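Local coordinates for protein TetR family transcriptional regulator (Mycobacterium smegmatis, PDB 5XS9) that probably controls transcription of biotin-related genes as a dimeric, DNA-binding regulator (BioQ) of the TetR family, at residues W42-K47 and L51-D56; H57-A62 and G103-I108; R72-E77 and G116-A121; E110-L115 and A131-V136. One frame throughout, in Å; residues are numbered along the deposited sequence.

Contact 1 (W42-K47 and L51-D56); sequences WHFANK and LGAVAD
The phenyl ring of Phe-44 overlaps the methyl of Ala-53, which approaches the CE1-CZ bond at a slant: CE1 of Phe-44 lies 3.5 Å from CB of Ala-53, and CZ of the same ring 3.8 Å from that methyl. The ring gets there because CG of Phe-44 stands opposite its own carbonyl carbon (chi1 -54°), which swings it toward the helix. His-43 CB rests above one of its faces, offset toward the rim, and Val-8 of helix 5-19 also touches it. In this TetR-type helix-turn-helix domain, the ring thus ties the loop after helix 26-33 both to helix 5-19 and to helix 47-58, which leads out of the DNA-binding domain. The second part of the contact is the first turn of helix 47-58. Leu-51 N donates to Lys-47 O over 2.8 Å, with an N-H...O angle of 165°. Alongside this bond, Leu-51 CG comes to 3.3 Å from Lys-47 O, while CD1 of Leu-51 meets CG of Lys-47 at 3.8 Å as the two side chains cross obliquely. Asn-46 caps this helix end through OD1, which accepts from Glu-49 N; Glu-49 OE1 in turn accepts from Ala-45 N.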
loop_
_atom_site.group_PDB
_atom_site.type_symbol
_atom_site.label_atom_id
_atom_site.label_comp_id
_atom_site.label_asym_id
_atom_site.label_seq_id
_atom_site.Cartn_x
_atom_site.Cartn_y
_atom_site.Cartn_z
ATOM N N TRP A 42 22.518 11.632 -17.908
ATOM C CA TRP A 42 23.143 10.693 -18.813
ATOM C C TRP A 42 22.786 9.284 -18.375
ATOM O O TRP A 42 22.873 8.394 -19.167
ATOM C CB TRP A 42 24.678 10.908 -18.856
ATOM C CG TRP A 42 25.031 12.096 -19.664
ATOM C CD1 TRP A 42 25.232 13.351 -19.208
ATOM C CD2 TRP A 42 25.137 12.164 -21.085
ATOM N NE1 TRP A 42 25.468 14.211 -20.254
ATOM C CE2 TRP A 42 25.440 13.499 -21.418
ATOM C CE3 TRP A 42 25.026 11.224 -22.111
ATOM C CZ2 TRP A 42 25.613 13.927 -22.732
ATOM C CZ3 TRP A 42 25.216 11.648 -23.429
ATOM C CH2 TRP A 42 25.507 12.994 -23.718
ATOM N N HIS A 43 22.368 9.105 -17.126
ATOM C CA HIS A 43 22.030 7.784 -16.603
ATOM C C HIS A 43 20.560 7.588 -16.414
ATOM O O HIS A 43 20.111 6.485 -16.542
ATOM C CB HIS A 43 22.719 7.589 -15.280
ATOM C CG HIS A 43 24.190 7.566 -15.405
ATOM N ND1 HIS A 43 24.853 6.519 -16.003
ATOM C CD2 HIS A 43 25.130 8.476 -15.076
ATOM C CE1 HIS A 43 26.147 6.762 -15.985
ATOM N NE2 HIS A 43 26.343 7.937 -15.420
ATOM N N PHE A 44 19.821 8.651 -16.065
ATOM C CA PHE A 44 18.390 8.583 -15.906
ATOM C C PHE A 44 17.762 9.766 -16.519
ATOM O O PHE A 44 18.212 10.874 -16.298
ATOM C CB PHE A 44 18.069 8.580 -14.426
ATOM C CG PHE A 44 18.786 7.506 -13.662
ATOM C CD1 PHE A 44 18.450 6.172 -13.860
ATOM C CD2 PHE A 44 19.776 7.826 -12.752
ATOM C CE1 PHE A 44 19.095 5.180 -13.159
ATOM C CE2 PHE A 44 20.416 6.838 -12.058
ATOM C CZ PHE A 44 20.075 5.524 -12.272
ATOM N N ALA A 45 16.705 9.554 -17.276
ATOM C CA ALA A 45 16.007 10.640 -17.905
ATOM C C ALA A 45 15.178 11.454 -16.941
ATOM O O ALA A 45 14.909 12.624 -17.230
ATOM C CB ALA A 45 15.160 10.159 -19.048
ATOM N N ASN A 46 14.787 10.884 -15.804
ATOM C CA ASN A 46 13.855 11.558 -14.910
ATOM C C ASN A 46 13.856 10.875 -13.581
ATOM O O ASN A 46 14.485 9.829 -13.429
ATOM C CB ASN A 46 12.442 11.650 -15.499
ATOM C CG ASN A 46 11.877 10.291 -15.888
ATOM O OD1 ASN A 46 11.959 9.303 -15.153
ATOM N ND2 ASN A 46 11.358 10.223 -17.078
ATOM N N LYS A 47 13.219 11.496 -12.592
ATOM C CA LYS A 47 13.204 10.925 -11.258
ATOM C C LYS A 47 12.542 9.528 -11.206
ATOM O O LYS A 47 12.975 8.684 -10.429
ATOM C CB LYS A 47 12.509 11.827 -10.261
ATOM C CG LYS A 47 12.545 11.215 -8.842
ATOM C CD LYS A 47 12.698 12.166 -7.659
ATOM C CE LYS A 47 11.380 12.587 -7.082
ATOM N NZ LYS A 47 10.548 13.055 -8.220
ATOM N N LEU A 51 14.142 6.334 -9.507
ATOM C CA LEU A 51 13.483 5.539 -8.445
ATOM C C LEU A 51 13.375 4.074 -8.827
ATOM O O LEU A 51 13.605 3.207 -7.973
ATOM C CB LEU A 51 12.118 6.134 -8.092
ATOM C CG LEU A 51 12.172 7.506 -7.408
ATOM C CD1 LEU A 51 10.766 8.155 -7.382
ATOM C CD2 LEU A 51 12.725 7.399 -6.019
ATOM N N GLY A 52 13.045 3.796 -10.093
ATOM C CA GLY A 52 13.072 2.415 -10.633
ATOM C C GLY A 52 14.404 1.649 -10.435
ATOM O O GLY A 52 14.415 0.465 -10.059
ATOM N N ALA A 53 15.527 2.316 -10.685
ATOM C CA ALA A 53 16.826 1.696 -10.498
ATOM C C ALA A 53 17.075 1.490 -9.042
ATOM O O ALA A 53 17.652 0.519 -8.637
ATOM C CB ALA A 53 17.925 2.604 -11.072
ATOM N N VAL A 54 16.704 2.452 -8.213
ATOM C CA VAL A 54 16.914 2.275 -6.809
ATOM C C VAL A 54 15.998 1.097 -6.308
ATOM O O VAL A 54 16.427 0.254 -5.460
ATOM C CB VAL A 54 16.590 3.548 -6.020
ATOM C CG1 VAL A 54 16.502 3.240 -4.556
ATOM C CG2 VAL A 54 17.615 4.633 -6.263
ATOM N N ALA A 55 14.760 1.055 -6.788
ATOM C CA ALA A 55 13.854 -0.141 -6.504
ATOM C C ALA A 55 14.545 -1.490 -6.868
ATOM O O ALA A 55 14.600 -2.428 -6.050
ATOM C CB ALA A 55 12.528 0.001 -7.234
ATOM N N ASP A 56 15.139 -1.571 -8.067
ATOM C CA ASP A 56 15.811 -2.838 -8.471
ATOM C C ASP A 56 17.017 -3.162 -7.676
ATOM O O ASP A 56 17.288 -4.314 -7.418
ATOM C CB ASP A 56 16.072 -2.881 -9.950
ATOM C CG ASP A 56 14.775 -2.958 -10.710
ATOM O OD1 ASP A 56 13.753 -3.451 -10.151
ATOM O OD2 ASP A 56 14.726 -2.545 -11.841
#

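Contact 2 (H57-A62 and G103-I108); sequences HILRTA and GQSVVI
Leu-59 meets Ser-105, Val-107 and Ile-108 in a buried joint of the TetR fold, where the chain following helix 47-58, coming from the DNA-binding domain, packs on the start of helix 106-122 in the C-terminal domain. Along 103-108, Gly-103 comes first: with positive phi (73°), it closes helix 92-101 in a Schellman motif. Ser-105 follows as N-cap of helix 106-122. Its OG, placed anti to the backbone N (chi1 169°), accepts from Ile-108 N at 3.1 Å, and it is also hydrogen-bonded to OD1 of Asp-56. The same oxygen lies 3.6 Å from CD1 of Leu-59, a van der Waals touch. At Val-106 the backbone N bonds to Asp-56 OD2, and at Val-107 the N bonds to Asp-56 OD1, so one carboxylate grips the opening turn of the helix and may be stabilised by the positive N-terminal end of the helix dipole. Val-107 then turns its side chain toward Leu-59: CG1 of Val-107 approaches CB of Leu-59 to 3.6 Å, and CB of Val-107 is 3.8 Å from that same Leu-59 CB. Beyond, Leu-59 also packs on Leu-82 and Leu-86 of helix 71-87 and on Val-96 of helix 92-101. At Ile-108 the CD1 branch of Leu-59 reaches in beside the backbone, 4.0 Å from Ile-108 N and 4.2 Å from Ile-108 CB.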
loop_
_atom_site.group_PDB
_atom_site.type_symbol
_atom_site.label_atom_id
_atom_site.label_comp_id
_atom_site.label_asym_id
_atom_site.label_seq_id
_atom_site.Cartn_x
_atom_site.Cartn_y
_atom_site.Cartn_z
ATOM N N HIS A 57 17.665 -2.142 -7.155
ATOM C CA HIS A 57 18.842 -2.337 -6.341
ATOM C C HIS A 57 18.440 -2.868 -4.976
ATOM O O HIS A 57 19.061 -3.802 -4.464
ATOM C CB HIS A 57 19.591 -0.996 -6.205
ATOM C CG HIS A 57 20.830 -1.084 -5.383
ATOM N ND1 HIS A 57 20.990 -0.397 -4.203
ATOM C CD2 HIS A 57 21.976 -1.763 -5.576
ATOM C CE1 HIS A 57 22.167 -0.680 -3.684
ATOM N NE2 HIS A 57 22.779 -1.517 -4.492
ATOM N N ILE A 58 17.434 -2.231 -4.372
ATOM C CA ILE A 58 16.770 -2.653 -3.112
ATOM C C ILE A 58 16.286 -4.114 -3.203
ATOM O O ILE A 58 16.310 -4.847 -2.234
ATOM C CB ILE A 58 15.540 -1.693 -2.828
ATOM C CG1 ILE A 58 16.019 -0.378 -2.249
ATOM C CG2 ILE A 58 14.502 -2.214 -1.869
ATOM C CD1 ILE A 58 14.903 0.663 -2.265
ATOM N N LEU A 59 15.806 -4.510 -4.348
ATOM C CA LEU A 59 15.196 -5.819 -4.542
ATOM C C LEU A 59 16.189 -6.879 -5.087
ATOM O O LEU A 59 15.793 -8.032 -5.309
ATOM C CB LEU A 59 14.043 -5.674 -5.591
ATOM C CG LEU A 59 12.805 -4.912 -5.145
ATOM C CD1 LEU A 59 11.843 -4.712 -6.294
ATOM C CD2 LEU A 59 12.133 -5.596 -3.971
ATOM N N ARG A 60 17.431 -6.481 -5.359
ATOM C CA ARG A 60 18.542 -7.418 -5.602
ATOM C C ARG A 60 18.490 -8.672 -4.694
ATOM O O ARG A 60 18.445 -9.766 -5.197
ATOM C CB ARG A 60 19.843 -6.662 -5.384
ATOM C CG ARG A 60 21.157 -7.403 -5.580
ATOM C CD ARG A 60 22.310 -6.394 -5.535
ATOM N NE ARG A 60 22.055 -5.306 -4.567
ATOM C CZ ARG A 60 22.413 -5.278 -3.276
ATOM N NH1 ARG A 60 23.098 -6.282 -2.711
ATOM N NH2 ARG A 60 22.081 -4.214 -2.535
ATOM N N THR A 61 18.417 -8.517 -3.377
ATOM C CA THR A 61 18.366 -9.695 -2.530
ATOM C C THR A 61 17.025 -10.445 -2.540
ATOM O O THR A 61 17.014 -11.587 -2.143
ATOM C CB THR A 61 18.698 -9.416 -1.054
ATOM O OG1 THR A 61 17.638 -8.633 -0.434
ATOM C CG2 THR A 61 20.063 -8.779 -0.944
ATOM N N ALA A 62 15.936 -9.818 -2.984
ATOM C CA ALA A 62 14.622 -10.415 -2.918
ATOM C C ALA A 62 14.422 -11.654 -3.806
ATOM O O ALA A 62 13.573 -12.468 -3.551
ATOM C CB ALA A 62 13.555 -9.379 -3.255
ATOM N N GLY A 103 5.674 1.092 -13.669
ATOM C CA GLY A 103 6.320 0.169 -14.573
ATOM C C GLY A 103 7.849 0.242 -14.646
ATOM O O GLY A 103 8.412 -0.282 -15.608
ATOM N N GLN A 104 8.538 0.807 -13.637
ATOM C CA GLN A 104 9.976 1.093 -13.732
ATOM C C GLN A 104 10.884 0.141 -12.971
ATOM O O GLN A 104 12.111 0.304 -13.029
ATOM C CB GLN A 104 10.250 2.532 -13.298
ATOM C CG GLN A 104 9.598 3.564 -14.189
ATOM C CD GLN A 104 10.435 3.957 -15.412
ATOM O OE1 GLN A 104 11.511 3.517 -15.572
ATOM N NE2 GLN A 104 9.895 4.792 -16.261
ATOM N N SER A 105 10.317 -0.858 -12.300
ATOM C CA SER A 105 11.104 -1.887 -11.590
ATOM C C SER A 105 11.012 -3.190 -12.379
ATOM O O SER A 105 9.951 -3.761 -12.515
ATOM C CB SER A 105 10.591 -2.128 -10.166
ATOM O OG SER A 105 11.153 -3.292 -9.518
ATOM N N VAL A 106 12.171 -3.676 -12.822
ATOM C CA VAL A 106 12.310 -4.966 -13.490
ATOM C C VAL A 106 12.205 -6.105 -12.478
ATOM O O VAL A 106 11.643 -7.148 -12.765
ATOM C CB VAL A 106 13.683 -5.010 -14.250
ATOM C CG1 VAL A 106 13.983 -6.400 -14.805
ATOM C CG2 VAL A 106 13.642 -3.987 -15.385
ATOM N N VAL A 107 12.749 -5.946 -11.286
ATOM C CA VAL A 107 12.719 -7.039 -10.393
ATOM C C VAL A 107 11.300 -7.367 -9.930
ATOM O O VAL A 107 10.947 -8.524 -9.787
ATOM C CB VAL A 107 13.676 -6.828 -9.223
ATOM C CG1 VAL A 107 13.616 -8.000 -8.286
ATOM C CG2 VAL A 107 15.133 -6.685 -9.748
ATOM N N ILE A 108 10.490 -6.366 -9.639
ATOM C CA ILE A 108 9.132 -6.685 -9.169
ATOM C C ILE A 108 8.352 -7.440 -10.262
ATOM O O ILE A 108 7.622 -8.369 -9.976
ATOM C CB ILE A 108 8.393 -5.394 -8.673
ATOM C CG1 ILE A 108 7.181 -5.802 -7.849
ATOM C CG2 ILE A 108 8.008 -4.510 -9.828
ATOM C CD1 ILE A 108 7.598 -6.307 -6.483
#

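Contact 3 (R72-E77 and G116-A121); sequences REQIHE and GRAARA
Ala-118 presents its methyl to two neighbours in sequence on the facing helix, Gln-74 and Ile-75, and nearly all the contact passes through that one carbon. The apolar part is the approach of Ile-75: its CG1 lies 3.6 Å from CB of Ala-118, and its CD1 is 3.9 Å from the same methyl. The CG1 branch stands opposite the Ile-75 carbonyl carbon (chi1 -73°) and runs on extended, which brings the end of the side chain closer to helix 106-122 than the start of the residue would suggest. Ile-75 also touches Leu-185 of helix 170-186, and Trp-71 packs against Ala-118 and Ala-121, adding to the apolar cover. The amide part is van der Waals contact without a hydrogen bond between the segments. OE1 of the outstretched Gln-74 side chain lies 3.9 Å from CB of Ala-118 and 4.1 Å from CA of Ala-118, while NE2 of Gln-74 is hydrogen-bonded to Leu-69 O, which fixes the amide with OE1 toward Ala-118. The charged groups look elsewhere: Arg-117 forms a salt bridge with Glu-113 of the same helix, and Arg-120 one with Asp-126. With an alanine at the centre, the backbones come near, CA of Gln-74 and CA of Ala-118 being 6.6 Å apart. Such close helix-on-helix packing of helices 71-87 and 106-122 belongs to the all-helical C-terminal domain of TetR-family regulators.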
loop_
_atom_site.group_PDB
_atom_site.type_symbol
_atom_site.label_atom_id
_atom_site.label_comp_id
_atom_site.label_asym_id
_atom_site.label_seq_id
_atom_site.Cartn_x
_atom_site.Cartn_y
_atom_site.Cartn_z
ATOM N N ARG A 72 3.122 -23.917 -2.580
ATOM C CA ARG A 72 2.802 -23.169 -1.357
ATOM C C ARG A 72 4.015 -22.489 -0.741
ATOM O O ARG A 72 3.998 -21.288 -0.387
ATOM C CB ARG A 72 2.084 -24.050 -0.302
ATOM C CG ARG A 72 0.697 -24.507 -0.728
ATOM C CD ARG A 72 0.172 -25.523 0.267
ATOM N NE ARG A 72 -1.218 -25.915 0.038
ATOM C CZ ARG A 72 -1.626 -26.790 -0.896
ATOM N NH1 ARG A 72 -0.783 -27.359 -1.752
ATOM N NH2 ARG A 72 -2.911 -27.060 -1.016
ATOM N N GLU A 73 5.090 -23.259 -0.667
ATOM C CA GLU A 73 6.322 -22.815 -0.075
ATOM C C GLU A 73 7.032 -21.866 -1.007
ATOM O O GLU A 73 7.676 -20.923 -0.583
ATOM C CB GLU A 73 7.218 -24.041 0.307
ATOM C CG GLU A 73 6.888 -24.665 1.661
ATOM C CD GLU A 73 5.493 -25.306 1.821
ATOM O OE1 GLU A 73 4.707 -24.860 2.742
ATOM O OE2 GLU A 73 5.174 -26.253 1.044
ATOM N N GLN A 74 6.886 -22.018 -2.299
ATOM C CA GLN A 74 7.374 -20.974 -3.158
ATOM C C GLN A 74 6.772 -19.568 -2.893
ATOM O O GLN A 74 7.483 -18.525 -2.991
ATOM C CB GLN A 74 7.067 -21.275 -4.638
ATOM C CG GLN A 74 7.775 -22.541 -5.193
ATOM C CD GLN A 74 7.301 -22.922 -6.574
ATOM O OE1 GLN A 74 6.986 -22.087 -7.411
ATOM N NE2 GLN A 74 7.252 -24.236 -6.815
ATOM N N ILE A 75 5.459 -19.535 -2.683
ATOM C CA ILE A 75 4.810 -18.257 -2.412
ATOM C C ILE A 75 5.334 -17.722 -1.082
ATOM O O ILE A 75 5.726 -16.565 -0.985
ATOM C CB ILE A 75 3.317 -18.422 -2.355
ATOM C CG1 ILE A 75 2.829 -18.638 -3.813
ATOM C CG2 ILE A 75 2.705 -17.161 -1.728
ATOM C CD1 ILE A 75 1.468 -19.097 -3.857
ATOM N N HIS A 76 5.357 -18.576 -0.083
ATOM C CA HIS A 76 5.879 -18.134 1.220
ATOM C C HIS A 76 7.295 -17.580 1.084
ATOM O O HIS A 76 7.594 -16.503 1.588
ATOM C CB HIS A 76 5.749 -19.237 2.318
ATOM C CG HIS A 76 4.339 -19.425 2.809
ATOM N ND1 HIS A 76 3.726 -18.525 3.678
ATOM C CD2 HIS A 76 3.437 -20.422 2.605
ATOM C CE1 HIS A 76 2.498 -18.942 3.939
ATOM N NE2 HIS A 76 2.297 -20.085 3.300
ATOM N N GLU A 77 8.167 -18.307 0.388
ATOM C CA GLU A 77 9.590 -17.973 0.337
ATOM C C GLU A 77 9.790 -16.702 -0.411
ATOM O O GLU A 77 10.466 -15.756 0.063
ATOM C CB GLU A 77 10.421 -19.167 -0.255
ATOM C CG GLU A 77 11.908 -19.068 -0.078
ATOM C CD GLU A 77 12.405 -19.395 1.358
ATOM O OE1 GLU A 77 11.641 -19.858 2.226
ATOM O OE2 GLU A 77 13.609 -19.201 1.608
ATOM N N GLY A 116 3.262 -16.160 -10.454
ATOM C CA GLY A 116 2.361 -16.746 -11.423
ATOM C C GLY A 116 2.619 -18.198 -11.677
ATOM O O GLY A 116 1.691 -18.952 -11.781
ATOM N N ARG A 117 3.877 -18.638 -11.675
ATOM C CA ARG A 117 4.143 -20.083 -11.750
ATOM C C ARG A 117 3.621 -20.940 -10.580
ATOM O O ARG A 117 3.164 -22.078 -10.750
ATOM C CB ARG A 117 5.627 -20.314 -11.978
ATOM C CG ARG A 117 6.062 -19.743 -13.359
ATOM C CD ARG A 117 7.505 -20.137 -13.739
ATOM N NE ARG A 117 8.464 -19.117 -13.282
ATOM C CZ ARG A 117 8.927 -18.096 -14.013
ATOM N NH1 ARG A 117 8.566 -17.949 -15.295
ATOM N NH2 ARG A 117 9.768 -17.202 -13.457
ATOM N N ALA A 118 3.619 -20.367 -9.373
ATOM C CA ALA A 118 3.086 -21.068 -8.237
ATOM C C ALA A 118 1.569 -21.071 -8.382
ATOM O O ALA A 118 0.905 -22.062 -8.099
ATOM C CB ALA A 118 3.514 -20.335 -6.929
ATOM N N ALA A 119 0.995 -19.966 -8.810
ATOM C CA ALA A 119 -0.499 -19.911 -8.967
ATOM C C ALA A 119 -0.977 -20.978 -9.955
ATOM O O ALA A 119 -1.986 -21.637 -9.759
ATOM C CB ALA A 119 -0.951 -18.541 -9.408
ATOM N N ARG A 120 -0.197 -21.192 -10.987
ATOM C CA ARG A 120 -0.552 -22.162 -12.035
ATOM C C ARG A 120 -0.490 -23.603 -11.491
ATOM O O ARG A 120 -1.408 -24.405 -11.712
ATOM C CB ARG A 120 0.351 -21.857 -13.260
ATOM C CG ARG A 120 0.052 -22.636 -14.498
ATOM C CD ARG A 120 1.164 -22.487 -15.550
ATOM N NE ARG A 120 0.894 -21.291 -16.315
ATOM C CZ ARG A 120 1.517 -20.108 -16.208
ATOM N NH1 ARG A 120 2.541 -19.904 -15.376
ATOM N NH2 ARG A 120 1.080 -19.094 -16.960
ATOM N N ALA A 121 0.495 -23.905 -10.623
ATOM C CA ALA A 121 0.524 -25.196 -9.962
ATOM C C ALA A 121 -0.660 -25.408 -9.047
ATOM O O ALA A 121 -1.128 -26.527 -8.812
ATOM C CB ALA A 121 1.857 -25.391 -9.194
#

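Contact 4 (E110-L115 and A131-V136); sequences EIVEQL and AAARTV
The methyl of Ala-133 points into helix 106-122 and fits between Val-112 and Leu-115, residues one turn apart. It meets the backbone of that helix as well as its side chains: CB of Ala-133 is 3.3 Å from the carbonyl O of Val-112 and 3.8 Å from CB of Leu-115. Val-112 comes from the side, and its CG1 branch, anti to the backbone N (chi1 161°), is the one that reaches the same methyl, at 4.0 Å. Farther along, Leu-115 sends CD1 over toward Val-136, so that CD1 of Leu-115 and CG1 of Val-136 are 4.0 Å apart, and Ile-137 packs on both Val-112 and Leu-115. The small alanine lets the backbones approach closely, CA of Leu-115 standing 5.3 Å from CA of Ala-133. The axes of the short segments pass 8.4 Å apart at 119°, a steep crossing, with the CA atoms nearest at Leu-115 and Ala-133. The outer side of 131-136 faces the dimer partner: Ala-132 packs on Phe-176 and Arg-134 NH2 bonds to Gln-173 OE1, both of the second subunit. On that flank Thr-135 OG1 donates its proton to Ala-131 O at 2.7 Å, from the opposite face of the carbonyl plane to Thr-135 N, so this carbonyl accepts two bonds. No hydrogen bond joins the two segments, which are therefore held by van der Waals packing, against a backbone carbonyl as well as apolar groups.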
loop_
_atom_site.group_PDB
_atom_site.type_symbol
_atom_site.label_atom_id
_atom_site.label_comp_id
_atom_site.label_asym_id
_atom_site.label_seq_id
_atom_site.Cartn_x
_atom_site.Cartn_y
_atom_site.Cartn_z
ATOM N N GLU A 110 9.701 -9.463 -12.478
ATOM C CA GLU A 110 10.188 -10.818 -12.348
ATOM C C GLU A 110 9.508 -11.573 -11.166
ATOM O O GLU A 110 9.241 -12.750 -11.274
ATOM C CB GLU A 110 11.699 -10.901 -12.115
ATOM C CG GLU A 110 12.531 -10.416 -13.279
ATOM C CD GLU A 110 14.026 -10.314 -12.929
ATOM O OE1 GLU A 110 14.463 -10.815 -11.852
ATOM O OE2 GLU A 110 14.752 -9.722 -13.764
ATOM N N ILE A 111 9.316 -10.917 -10.034
ATOM C CA ILE A 111 8.722 -11.611 -8.895
ATOM C C ILE A 111 7.280 -12.006 -9.174
ATOM O O ILE A 111 6.859 -13.094 -8.825
ATOM C CB ILE A 111 8.892 -10.772 -7.583
ATOM C CG1 ILE A 111 10.391 -10.833 -7.149
ATOM C CG2 ILE A 111 7.983 -11.347 -6.486
ATOM C CD1 ILE A 111 10.786 -9.631 -6.310
ATOM N N VAL A 112 6.538 -11.119 -9.814
ATOM C CA VAL A 112 5.197 -11.398 -10.207
ATOM C C VAL A 112 5.097 -12.601 -11.164
ATOM O O VAL A 112 4.294 -13.500 -10.959
ATOM C CB VAL A 112 4.609 -10.153 -10.922
ATOM C CG1 VAL A 112 3.378 -10.465 -11.769
ATOM C CG2 VAL A 112 4.300 -9.085 -9.916
ATOM N N GLU A 113 6.003 -12.677 -12.139
ATOM C CA GLU A 113 6.044 -13.830 -13.032
ATOM C C GLU A 113 6.383 -15.064 -12.224
ATOM O O GLU A 113 5.811 -16.152 -12.402
ATOM C CB GLU A 113 7.057 -13.565 -14.196
ATOM C CG GLU A 113 7.538 -14.808 -14.934
ATOM C CD GLU A 113 6.622 -15.309 -16.074
ATOM O OE1 GLU A 113 6.478 -16.550 -16.203
ATOM O OE2 GLU A 113 6.079 -14.498 -16.871
ATOM N N GLN A 114 7.328 -14.956 -11.316
ATOM C CA GLN A 114 7.612 -16.120 -10.526
ATOM C C GLN A 114 6.421 -16.592 -9.673
ATOM O O GLN A 114 6.146 -17.764 -9.589
ATOM C CB GLN A 114 8.838 -15.838 -9.662
ATOM C CG GLN A 114 9.391 -17.016 -8.966
ATOM C CD GLN A 114 10.825 -16.779 -8.472
ATOM O OE1 GLN A 114 11.681 -16.270 -9.195
ATOM N NE2 GLN A 114 11.096 -17.209 -7.266
ATOM N N LEU A 115 5.697 -15.667 -9.057
ATOM C CA LEU A 115 4.512 -16.025 -8.325
ATOM C C LEU A 115 3.391 -16.641 -9.225
ATOM O O LEU A 115 2.653 -17.497 -8.777
ATOM C CB LEU A 115 3.939 -14.817 -7.599
ATOM C CG LEU A 115 4.772 -14.278 -6.427
ATOM C CD1 LEU A 115 4.184 -12.933 -6.067
ATOM C CD2 LEU A 115 4.846 -15.261 -5.271
ATOM N N ALA A 131 -3.461 -11.900 -12.491
ATOM C CA ALA A 131 -4.297 -11.325 -11.452
ATOM C C ALA A 131 -3.999 -11.982 -10.054
ATOM O O ALA A 131 -3.999 -11.283 -9.055
ATOM C CB ALA A 131 -5.747 -11.399 -11.798
ATOM N N ALA A 132 -3.806 -13.302 -10.035
ATOM C CA ALA A 132 -3.473 -14.038 -8.809
ATOM C C ALA A 132 -2.162 -13.577 -8.240
ATOM O O ALA A 132 -2.086 -13.268 -7.047
ATOM C CB ALA A 132 -3.462 -15.526 -9.038
ATOM N N ALA A 133 -1.158 -13.434 -9.097
ATOM C CA ALA A 133 0.160 -13.015 -8.686
ATOM C C ALA A 133 0.150 -11.579 -8.202
ATOM O O ALA A 133 0.694 -11.313 -7.120
ATOM C CB ALA A 133 1.195 -13.226 -9.778
ATOM N N ARG A 134 -0.536 -10.684 -8.917
ATOM C CA ARG A 134 -0.660 -9.320 -8.486
ATOM C C ARG A 134 -1.397 -9.196 -7.142
ATOM O O ARG A 134 -1.069 -8.335 -6.324
ATOM C CB ARG A 134 -1.379 -8.462 -9.542
ATOM C CG ARG A 134 -0.432 -8.103 -10.700
ATOM C CD ARG A 134 -1.000 -7.061 -11.637
ATOM N NE ARG A 134 -2.202 -7.527 -12.248
ATOM C CZ ARG A 134 -2.295 -8.100 -13.466
ATOM N NH1 ARG A 134 -1.231 -8.315 -14.244
ATOM N NH2 ARG A 134 -3.492 -8.482 -13.898
ATOM N N THR A 135 -2.394 -10.053 -6.928
ATOM C CA THR A 135 -3.144 -10.085 -5.695
ATOM C C THR A 135 -2.191 -10.296 -4.480
ATOM O O THR A 135 -2.255 -9.561 -3.469
ATOM C CB THR A 135 -4.237 -11.146 -5.748
ATOM O OG1 THR A 135 -5.275 -10.778 -6.741
ATOM C CG2 THR A 135 -4.903 -11.256 -4.364
ATOM N N VAL A 136 -1.313 -11.266 -4.615
ATOM C CA VAL A 136 -0.295 -11.517 -3.595
ATOM C C VAL A 136 0.604 -10.319 -3.439
ATOM O O VAL A 136 0.837 -9.872 -2.296
ATOM C CB VAL A 136 0.500 -12.770 -3.943
ATOM C CG1 VAL A 136 1.670 -13.044 -2.941
ATOM C CG2 VAL A 136 -0.440 -13.997 -4.059
#

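Overall arrangement
Contacts 2, 3 and 4 are buried, whereas contact 1 is partly buried, at the DNA-binding end of the chain. Helix 47-58 is common to contacts 1 and 2, which touch where that helix meets the start of helix 106-122; the latter runs through contacts 2, 3 and 4. Contacts 3 and 4 are close neighbours, their centres about 9 Å apart, while the centres of contacts 1 and 3 lie about 30 Å apart on opposite sides of the chain's centre. Contact 1 alone has a hydrogen bond across its segments, a helix backbone bond. Contact 2 is apolar across its segments but flanked by the Ser-105 cap and Asp-56; farther along helix 106-122, contacts 3 and 4 centre on an alanine methyl. Only contact 4 is touched by the second subunit.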